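Local coordinates for protein glucose-6-phosphate isomerase (Chlamydia trachomatis D/UW-3/CX, PDB 6OTU) that catalyses the reversible isomerization of glucose-6-phosphate to fructose-6-phosphate, at residues Thr60-Leu68 with Leu320-Tyr330; Leu430-Gly440 with Lys451-Leu459. All blocks are in the same frame, centred on the assembly; numbering follows the deposited sequence.

Contact 1. Residues Thr60-Leu68 with Leu320-Tyr330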
loop_
_atom_site.group_PDB
_atom_site.type_symbol
_atom_site.label_atom_id
_atom_site.label_comp_id
_atom_site.label_asym_id
_atom_site.label_seq_id
_atom_site.Cartn_x
_atom_site.Cartn_y
_atom_site.Cartn_z
ATOM N N THR A 60 -18.139 -14.274 9.406
ATOM C CA THR A 60 -16.781 -14.346 9.937
ATOM C C THR A 60 -16.363 -13.078 10.692
ATOM O O THR A 60 -15.174 -12.893 10.951
ATOM C CB THR A 60 -15.798 -14.643 8.802
ATOM O OG1 THR A 60 -16.037 -13.743 7.710
ATOM C CG2 THR A 60 -15.974 -16.083 8.302
ATOM N N GLU A 61 -17.307 -12.197 11.029
ATOM C CA GLU A 61 -17.091 -11.132 12.007
ATOM C C GLU A 61 -17.541 -11.620 13.377
ATOM O O GLU A 61 -18.434 -12.463 13.488
ATOM C CB GLU A 61 -17.872 -9.863 11.653
ATOM C CG GLU A 61 -17.578 -9.265 10.287
ATOM C CD GLU A 61 -16.408 -8.320 10.302
ATOM O OE1 GLU A 61 -15.804 -8.126 11.383
ATOM O OE2 GLU A 61 -16.075 -7.784 9.224
ATOM N N ARG A 62 -16.910 -11.090 14.426
ATOM C CA ARG A 62 -17.207 -11.497 15.804
ATOM C C ARG A 62 -18.446 -10.754 16.310
ATOM O O ARG A 62 -18.397 -9.929 17.227
ATOM C CB ARG A 62 -16.005 -11.250 16.705
ATOM C CG ARG A 62 -14.768 -12.037 16.312
ATOM C CD ARG A 62 -13.709 -12.020 17.412
ATOM N NE ARG A 62 -14.037 -12.905 18.523
ATOM C CZ ARG A 62 -13.269 -13.067 19.595
ATOM N NH1 ARG A 62 -12.138 -12.381 19.692
ATOM N NH2 ARG A 62 -13.628 -13.900 20.569
ATOM N N VAL A 63 -19.583 -11.067 15.692
ATOM C CA VAL A 63 -20.859 -10.444 16.034
ATOM C C VAL A 63 -21.931 -11.526 16.107
ATOM O O VAL A 63 -21.890 -12.514 15.364
ATOM C CB VAL A 63 -21.245 -9.340 15.022
ATOM C CG1 VAL A 63 -20.291 -8.153 15.138
ATOM C CG2 VAL A 63 -21.254 -9.879 13.594
ATOM N N ASP A 64 -22.871 -11.355 17.034
ATOM C CA ASP A 64 -24.055 -12.195 17.159
ATOM C C ASP A 64 -25.283 -11.286 17.162
ATOM O O ASP A 64 -25.167 -10.059 17.044
ATOM C CB ASP A 64 -23.989 -13.079 18.417
ATOM C CG ASP A 64 -23.744 -12.271 19.702
ATOM O OD1 ASP A 64 -23.950 -11.042 19.688
ATOM O OD2 ASP A 64 -23.367 -12.867 20.738
ATOM N N ASP A 65 -26.469 -11.898 17.312
ATOM C CA ASP A 65 -27.716 -11.153 17.143
ATOM C C ASP A 65 -27.858 -10.032 18.175
ATOM O O ASP A 65 -28.344 -8.939 17.853
ATOM C CB ASP A 65 -28.898 -12.130 17.211
ATOM C CG ASP A 65 -28.979 -13.017 15.972
ATOM O OD1 ASP A 65 -28.182 -12.789 15.025
ATOM O OD2 ASP A 65 -29.826 -13.925 15.927
ATOM N N ARG A 66 -27.441 -10.288 19.420
ATOM C CA ARG A 66 -27.462 -9.266 20.465
ATOM C C ARG A 66 -26.657 -8.042 20.045
ATOM O O ARG A 66 -27.127 -6.901 20.142
ATOM C CB ARG A 66 -26.902 -9.861 21.761
ATOM C CG ARG A 66 -26.944 -8.956 22.976
ATOM C CD ARG A 66 -26.678 -9.716 24.289
ATOM N NE ARG A 66 -25.308 -10.225 24.379
ATOM C CZ ARG A 66 -24.476 -9.958 25.381
ATOM N NH1 ARG A 66 -24.878 -9.179 26.379
ATOM N NH2 ARG A 66 -23.249 -10.469 25.387
ATOM N N CYS A 67 -25.440 -8.277 19.562
ATOM C CA CYS A 67 -24.548 -7.211 19.120
ATOM C C CYS A 67 -25.137 -6.418 17.946
ATOM O O CYS A 67 -25.084 -5.179 17.925
ATOM C CB CYS A 67 -23.209 -7.845 18.741
ATOM S SG CYS A 67 -22.107 -6.792 17.865
ATOM N N LEU A 68 -25.697 -7.120 16.959
ATOM C CA LEU A 68 -26.282 -6.466 15.795
ATOM C C LEU A 68 -27.559 -5.700 16.138
ATOM O O LEU A 68 -27.880 -4.719 15.458
ATOM C CB LEU A 68 -26.565 -7.503 14.699
ATOM C CG LEU A 68 -25.317 -8.198 14.129
ATOM C CD1 LEU A 68 -25.707 -9.486 13.422
ATOM C CD2 LEU A 68 -24.531 -7.280 13.195
ATOM N N LEU A 320 -20.088 -2.383 11.514
ATOM C CA LEU A 320 -19.121 -3.454 11.773
ATOM C C LEU A 320 -17.709 -2.893 11.948
ATOM O O LEU A 320 -16.928 -3.391 12.770
ATOM C CB LEU A 320 -19.159 -4.471 10.633
ATOM C CG LEU A 320 -20.425 -5.336 10.532
ATOM C CD1 LEU A 320 -20.486 -6.066 9.204
ATOM C CD2 LEU A 320 -20.498 -6.321 11.703
ATOM N N GLY A 321 -17.357 -1.852 11.193
ATOM C CA GLY A 321 -16.059 -1.217 11.407
ATOM C C GLY A 321 -15.960 -0.559 12.771
ATOM O O GLY A 321 -14.933 -0.656 13.445
ATOM N N VAL A 322 -17.038 0.109 13.199
ATOM C CA VAL A 322 -17.088 0.740 14.518
ATOM C C VAL A 322 -16.975 -0.316 15.612
ATOM O O VAL A 322 -16.284 -0.116 16.620
ATOM C CB VAL A 322 -18.384 1.567 14.656
ATOM C CG1 VAL A 322 -18.696 1.875 16.113
ATOM C CG2 VAL A 322 -18.324 2.832 13.806
ATOM N N TRP A 323 -17.645 -1.462 15.421
ATOM C CA TRP A 323 -17.493 -2.596 16.337
ATOM C C TRP A 323 -16.037 -3.018 16.448
ATOM O O TRP A 323 -15.490 -3.116 17.550
ATOM C CB TRP A 323 -18.363 -3.765 15.874
ATOM C CG TRP A 323 -18.178 -5.065 16.618
ATOM C CD1 TRP A 323 -17.606 -6.213 16.134
ATOM C CD2 TRP A 323 -18.628 -5.379 17.954
ATOM N NE1 TRP A 323 -17.650 -7.202 17.083
ATOM C CE2 TRP A 323 -18.267 -6.722 18.210
ATOM C CE3 TRP A 323 -19.280 -4.649 18.960
ATOM C CZ2 TRP A 323 -18.529 -7.352 19.434
ATOM C CZ3 TRP A 323 -19.543 -5.281 20.184
ATOM C CH2 TRP A 323 -19.170 -6.619 20.402
ATOM N N ASN A 324 -15.378 -3.235 15.312
ATOM C CA ASN A 324 -13.981 -3.648 15.349
ATOM C C ASN A 324 -13.085 -2.551 15.917
ATOM O O ASN A 324 -12.208 -2.823 16.743
ATOM C CB ASN A 324 -13.524 -4.043 13.944
ATOM C CG ASN A 324 -13.986 -5.442 13.545
ATOM O OD1 ASN A 324 -14.138 -6.329 14.388
ATOM N ND2 ASN A 324 -14.209 -5.641 12.254
ATOM N N ARG A 325 -13.294 -1.304 15.503
ATOM C CA ARG A 325 -12.352 -0.245 15.864
ATOM C C ARG A 325 -12.517 0.191 17.318
ATOM O O ARG A 325 -11.563 0.139 18.100
ATOM C CB ARG A 325 -12.518 0.954 14.921
ATOM C CG ARG A 325 -11.742 2.215 15.321
ATOM C CD ARG A 325 -10.228 2.021 15.312
ATOM N NE ARG A 325 -9.565 3.289 15.040
ATOM C CZ ARG A 325 -8.458 3.738 15.636
ATOM N NH1 ARG A 325 -7.853 3.034 16.583
ATOM N NH2 ARG A 325 -7.960 4.913 15.280
ATOM N N ASN A 326 -13.718 0.630 17.694
ATOM C CA ASN A 326 -13.957 1.175 19.029
ATOM C C ASN A 326 -14.316 0.116 20.064
ATOM O O ASN A 326 -13.954 0.255 21.234
ATOM C CB ASN A 326 -15.080 2.228 18.990
ATOM C CG ASN A 326 -14.861 3.294 17.909
ATOM O OD1 ASN A 326 -15.556 3.312 16.877
ATOM N ND2 ASN A 326 -13.894 4.177 18.138
ATOM N N LEU A 327 -15.036 -0.926 19.695
ATOM C CA LEU A 327 -15.464 -1.839 20.746
ATOM C C LEU A 327 -14.469 -2.958 21.000
ATOM O O LEU A 327 -14.219 -3.284 22.160
ATOM C CB LEU A 327 -16.846 -2.394 20.422
ATOM C CG LEU A 327 -17.717 -1.187 20.770
ATOM C CD1 LEU A 327 -18.989 -1.163 19.981
ATOM C CD2 LEU A 327 -17.990 -1.161 22.270
ATOM N N LEU A 328 -13.871 -3.527 19.950
ATOM C CA LEU A 328 -12.869 -4.579 20.107
ATOM C C LEU A 328 -11.451 -4.037 20.150
ATOM O O LEU A 328 -10.536 -4.757 20.571
ATOM C CB LEU A 328 -12.981 -5.599 18.970
ATOM C CG LEU A 328 -14.295 -6.373 18.942
ATOM C CD1 LEU A 328 -14.139 -7.537 17.989
ATOM C CD2 LEU A 328 -14.708 -6.831 20.348
ATOM N N GLY A 329 -11.255 -2.803 19.687
ATOM C CA GLY A 329 -9.994 -2.109 19.817
ATOM C C GLY A 329 -8.969 -2.339 18.728
ATOM O O GLY A 329 -7.789 -2.061 18.953
ATOM N N TYR A 330 -9.358 -2.824 17.558
ATOM C CA TYR A 330 -8.356 -3.071 16.526
ATOM C C TYR A 330 -8.046 -1.766 15.794
ATOM O O TYR A 330 -8.960 -1.149 15.243
ATOM C CB TYR A 330 -8.832 -4.147 15.554
ATOM C CG TYR A 330 -9.336 -5.425 16.224
ATOM C CD1 TYR A 330 -8.619 -6.028 17.256
ATOM C CD2 TYR A 330 -10.542 -6.031 15.818
ATOM C CE1 TYR A 330 -9.081 -7.203 17.868
ATOM C CE2 TYR A 330 -10.997 -7.203 16.411
ATOM C CZ TYR A 330 -10.267 -7.775 17.433
ATOM O OH TYR A 330 -10.728 -8.919 18.030
HETATM O O HOH W 1 -15.847 -8.487 14.235
HETATM O O HOH W 2 -10.262 -11.425 18.036
#

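Contact 2. Residues Leu430-Gly440 with Lys451-Leu459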
loop_
_atom_site.group_PDB
_atom_site.type_symbol
_atom_site.label_atom_id
_atom_site.label_comp_id
_atom_site.label_asym_id
_atom_site.label_seq_id
_atom_site.Cartn_x
_atom_site.Cartn_y
_atom_site.Cartn_z
ATOM N N LEU A 430 -10.046 -16.908 -1.599
ATOM C CA LEU A 430 -10.598 -15.880 -0.715
ATOM C C LEU A 430 -11.465 -16.510 0.373
ATOM O O LEU A 430 -11.281 -16.245 1.568
ATOM C CB LEU A 430 -11.395 -14.855 -1.539
ATOM C CG LEU A 430 -12.040 -13.593 -0.938
ATOM C CD1 LEU A 430 -12.548 -12.656 -2.049
ATOM C CD2 LEU A 430 -13.179 -13.865 0.077
ATOM N N VAL A 431 -12.422 -17.351 -0.030
ATOM C CA VAL A 431 -13.311 -18.012 0.926
ATOM C C VAL A 431 -12.506 -18.821 1.940
ATOM O O VAL A 431 -12.734 -18.739 3.153
ATOM C CB VAL A 431 -14.326 -18.900 0.181
ATOM C CG1 VAL A 431 -15.045 -19.814 1.149
ATOM C CG2 VAL A 431 -15.326 -18.035 -0.636
ATOM N N ALA A 432 -11.549 -19.618 1.457
ATOM C CA ALA A 432 -10.798 -20.482 2.364
ATOM C C ALA A 432 -10.044 -19.670 3.411
ATOM O O ALA A 432 -9.923 -20.104 4.565
ATOM C CB ALA A 432 -9.828 -21.369 1.589
ATOM N N GLN A 433 -9.551 -18.482 3.035
ATOM C CA GLN A 433 -8.720 -17.686 3.939
ATOM C C GLN A 433 -9.556 -16.992 5.006
ATOM O O GLN A 433 -9.165 -16.947 6.179
ATOM C CB GLN A 433 -7.904 -16.666 3.139
ATOM C CG GLN A 433 -6.801 -17.303 2.317
ATOM C CD GLN A 433 -5.456 -17.330 3.050
ATOM O OE1 GLN A 433 -5.326 -16.800 4.160
ATOM N NE2 GLN A 433 -4.450 -17.961 2.429
ATOM N N SER A 434 -10.703 -16.446 4.611
ATOM C CA SER A 434 -11.643 -15.873 5.570
ATOM C C SER A 434 -12.067 -16.913 6.618
ATOM O O SER A 434 -11.959 -16.677 7.828
ATOM C CB SER A 434 -12.848 -15.310 4.809
ATOM O OG SER A 434 -13.950 -15.061 5.648
ATOM N N LEU A 435 -12.521 -18.087 6.169
ATOM C CA LEU A 435 -12.835 -19.173 7.100
ATOM C C LEU A 435 -11.639 -19.535 7.975
ATOM O O LEU A 435 -11.780 -19.710 9.192
ATOM C CB LEU A 435 -13.314 -20.396 6.327
ATOM C CG LEU A 435 -14.731 -20.229 5.786
ATOM C CD1 LEU A 435 -15.120 -21.437 4.981
ATOM C CD2 LEU A 435 -15.717 -20.029 6.917
ATOM N N ALA A 436 -10.451 -19.650 7.375
ATOM C CA ALA A 436 -9.267 -20.014 8.144
ATOM C C ALA A 436 -8.937 -18.948 9.181
ATOM O O ALA A 436 -8.630 -19.273 10.334
ATOM C CB ALA A 436 -8.088 -20.247 7.200
ATOM N N LEU A 437 -9.027 -17.666 8.796
ATOM C CA LEU A 437 -8.746 -16.582 9.737
ATOM C C LEU A 437 -9.732 -16.596 10.897
ATOM O O LEU A 437 -9.353 -16.341 12.045
ATOM C CB LEU A 437 -8.775 -15.223 9.019
ATOM C CG LEU A 437 -7.544 -14.830 8.185
ATOM C CD1 LEU A 437 -7.834 -13.662 7.229
ATOM C CD2 LEU A 437 -6.336 -14.519 9.075
ATOM N N ALA A 438 -11.000 -16.903 10.620
ATOM C CA ALA A 438 -12.018 -16.906 11.669
ATOM C C ALA A 438 -11.946 -18.149 12.562
ATOM O O ALA A 438 -12.135 -18.053 13.781
ATOM C CB ALA A 438 -13.405 -16.788 11.040
ATOM N N GLN A 439 -11.710 -19.325 11.982
ATOM C CA GLN A 439 -11.786 -20.563 12.751
ATOM C C GLN A 439 -10.453 -20.991 13.332
ATOM O O GLN A 439 -10.433 -21.651 14.373
ATOM C CB GLN A 439 -12.295 -21.721 11.893
ATOM C CG GLN A 439 -13.751 -21.669 11.548
ATOM C CD GLN A 439 -14.149 -22.830 10.670
ATOM O OE1 GLN A 439 -13.494 -23.109 9.665
ATOM N NE2 GLN A 439 -15.211 -23.532 11.054
ATOM N N GLY A 440 -9.343 -20.666 12.672
ATOM C CA GLY A 440 -8.047 -21.154 13.115
ATOM C C GLY A 440 -7.919 -22.664 13.002
ATOM O O GLY A 440 -8.746 -23.351 12.393
ATOM N N LYS A 451 -4.550 -19.400 15.911
ATOM C CA LYS A 451 -5.482 -19.143 17.003
ATOM C C LYS A 451 -6.851 -18.745 16.486
ATOM O O LYS A 451 -7.854 -18.956 17.178
ATOM C CB LYS A 451 -4.923 -18.054 17.928
ATOM C CG LYS A 451 -3.456 -18.296 18.375
ATOM C CD LYS A 451 -2.945 -17.235 19.388
ATOM C CE LYS A 451 -1.484 -16.800 19.129
ATOM N NZ LYS A 451 -1.350 -15.590 18.230
ATOM N N GLY A 452 -6.916 -18.168 15.285
ATOM C CA GLY A 452 -8.199 -17.836 14.704
ATOM C C GLY A 452 -8.796 -16.614 15.385
ATOM O O GLY A 452 -8.100 -15.810 16.008
ATOM N N ASN A 453 -10.122 -16.499 15.265
ATOM C CA ASN A 453 -10.877 -15.359 15.793
ATOM C C ASN A 453 -10.412 -14.036 15.199
ATOM O O ASN A 453 -10.570 -12.983 15.813
ATOM C CB ASN A 453 -10.825 -15.294 17.323
ATOM C CG ASN A 453 -12.031 -15.955 17.964
ATOM O OD1 ASN A 453 -13.111 -15.997 17.368
ATOM N ND2 ASN A 453 -11.854 -16.490 19.164
ATOM N N SER A 454 -9.857 -14.072 13.992
ATOM C CA SER A 454 -9.478 -12.853 13.299
ATOM C C SER A 454 -10.604 -12.521 12.326
ATOM O O SER A 454 -10.876 -13.319 11.408
ATOM C CB SER A 454 -8.143 -13.034 12.571
ATOM O OG SER A 454 -7.939 -12.092 11.545
ATOM N N PRO A 455 -11.312 -11.406 12.505
ATOM C CA PRO A 455 -12.585 -11.209 11.801
ATOM C C PRO A 455 -12.414 -10.723 10.367
ATOM O O PRO A 455 -11.423 -10.092 9.997
ATOM C CB PRO A 455 -13.290 -10.143 12.652
ATOM C CG PRO A 455 -12.179 -9.384 13.280
ATOM C CD PRO A 455 -11.066 -10.360 13.520
ATOM N N SER A 456 -13.436 -11.006 9.557
ATOM C CA SER A 456 -13.431 -10.530 8.183
ATOM C C SER A 456 -14.851 -10.504 7.638
ATOM O O SER A 456 -15.759 -11.144 8.183
ATOM C CB SER A 456 -12.527 -11.391 7.284
ATOM O OG SER A 456 -12.900 -12.757 7.307
ATOM N N SER A 457 -15.023 -9.742 6.554
ATOM C CA SER A 457 -16.236 -9.754 5.752
ATOM C C SER A 457 -15.877 -9.984 4.285
ATOM O O SER A 457 -14.720 -9.856 3.867
ATOM C CB SER A 457 -17.044 -8.451 5.905
ATOM O OG SER A 457 -16.398 -7.354 5.280
ATOM N N ILE A 458 -16.902 -10.318 3.508
ATOM C CA ILE A 458 -16.772 -10.731 2.116
ATOM C C ILE A 458 -17.818 -9.972 1.316
ATOM O O ILE A 458 -19.019 -10.113 1.571
ATOM C CB ILE A 458 -16.977 -12.249 1.929
ATOM C CG1 ILE A 458 -16.056 -13.067 2.838
ATOM C CG2 ILE A 458 -16.777 -12.629 0.473
ATOM C CD1 ILE A 458 -16.263 -14.596 2.725
ATOM N N LEU A 459 -17.368 -9.190 0.344
ATOM C CA LEU A 459 -18.245 -8.495 -0.582
ATOM C C LEU A 459 -17.963 -9.008 -1.988
ATOM O O LEU A 459 -16.807 -8.981 -2.432
ATOM C CB LEU A 459 -18.021 -6.987 -0.495
ATOM C CG LEU A 459 -18.943 -6.140 -1.363
ATOM C CD1 LEU A 459 -20.396 -6.320 -0.937
ATOM C CD2 LEU A 459 -18.512 -4.679 -1.293
#

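Contact 1. Residues Thr60-Leu68 with Leu320-Tyr330
Trp323, near the end of helix 313-327, presents one face of its indole to the turn that leads into helix 65-77. CG1 of Val63 sits over the five-membered ring, 3.6 Å from its centroid, in a CH-pi contact. Over the six-membered ring lies SG of Cys67, 3.6 Å from the centroid and only 5° off the normal, a sulfur-aromatic contact; with SG anti to the backbone N (chi1 168°), the thiol reaches inward from the first turn of the helix. A small branched residue and a polarisable sulfur thus share one broad ring, while CG of Leu328 lies over its other face. Beside this, CD2 of Leu320 meets Val63 CG1 at 3.9 Å, extending the apolar patch.

The polar contacts gather round Glu61 and Arg62. Asn324 ND2 donates to the syn side of Glu61 OE1 at 3.1 Å, nearly in its own amide plane. A water donates to Glu61 OE1 and Asn324 OD1 and accepts from Arg62 N, so both ends of the amide are engaged and its flip is fixed. Trp323 NE1 gives a weak, bent bond (125°) to Arg62 O at 2.8 Å. A second water links Arg62 NH1 to Tyr330 OH, the tyrosine leg short and less certain, whereas Arg62 NE turns to Ile31 O.

Arg62 is the centre of an inverse gamma turn, and Asp64, whose OD1 accepts from Cys67 N, is the N-cap of the next helix. The arrangement is a capped helix start, with the turn before it, packed against the C-terminal part of another helix in the phosphoglucose isomerase fold.

Contact 2. Residues Leu430-Gly440 with Lys451-Leu459
Helix 422-439 runs nearly antiparallel to strand 456-461, the segment axes 8.9 Å apart at 160°: a helix-to-strand connection of the alpha/beta fold of phosphoglucose isomerase, a member of the SIS clan. The two segments converge toward the helix C-terminus, where Gly440 and Gly452 have CA atoms 3.7 Å apart. Both have positive phi, and at either position a CB would collide with the facing backbone. Here two carbonyls of the last turn are taken up by the returning loop: Asn453 N donates to Ala438 O at 2.9 Å and Ser454 N to Leu437 O at 3.0 Å, each donor lying above the carbonyl plane.

Leu437 CD2 packs on Ser454 OG at 3.8 Å. Asn453 faces away, its amide bonded to Leu33 N and Asp32 OD1. In the strand, Ile458 points toward the helix and uses both branches: CG2 meets Leu430 CD2 at 3.8 Å, and CD1 approaches Ser434 OG. Serines fill the middle, short enough for helix and strand to meet closely; Phe403 of strand 401-406 touches Ser434 and Ser456. Ser434 OG, anti to its own N (chi1 164°), reaches Ser456 OG in a 3.0 Å hydrogen bond.

The centres of contacts 1 and 2 lie about 15 Å apart, on the same side of the chain's centre and away from the annotated active-site residues. Along the chain they come in series: contact 1 closes before contact 2 opens. The mixed sheet joins them. Strand 54-57 runs just ahead of the 60-68 segment and pairs antiparallel with strand 456-461, while strand 332-337 of the same sheet follows helix 313-327. Thr60 forms the direct bridge, its OG1 probably hydrogen-bonded to both Ser456 O and Ser434 OG, and Glu61 CG packs on Ser456 O. The early strand and its turn are thereby tied to the late helix-strand unit, whose helix also packs against the second subunit.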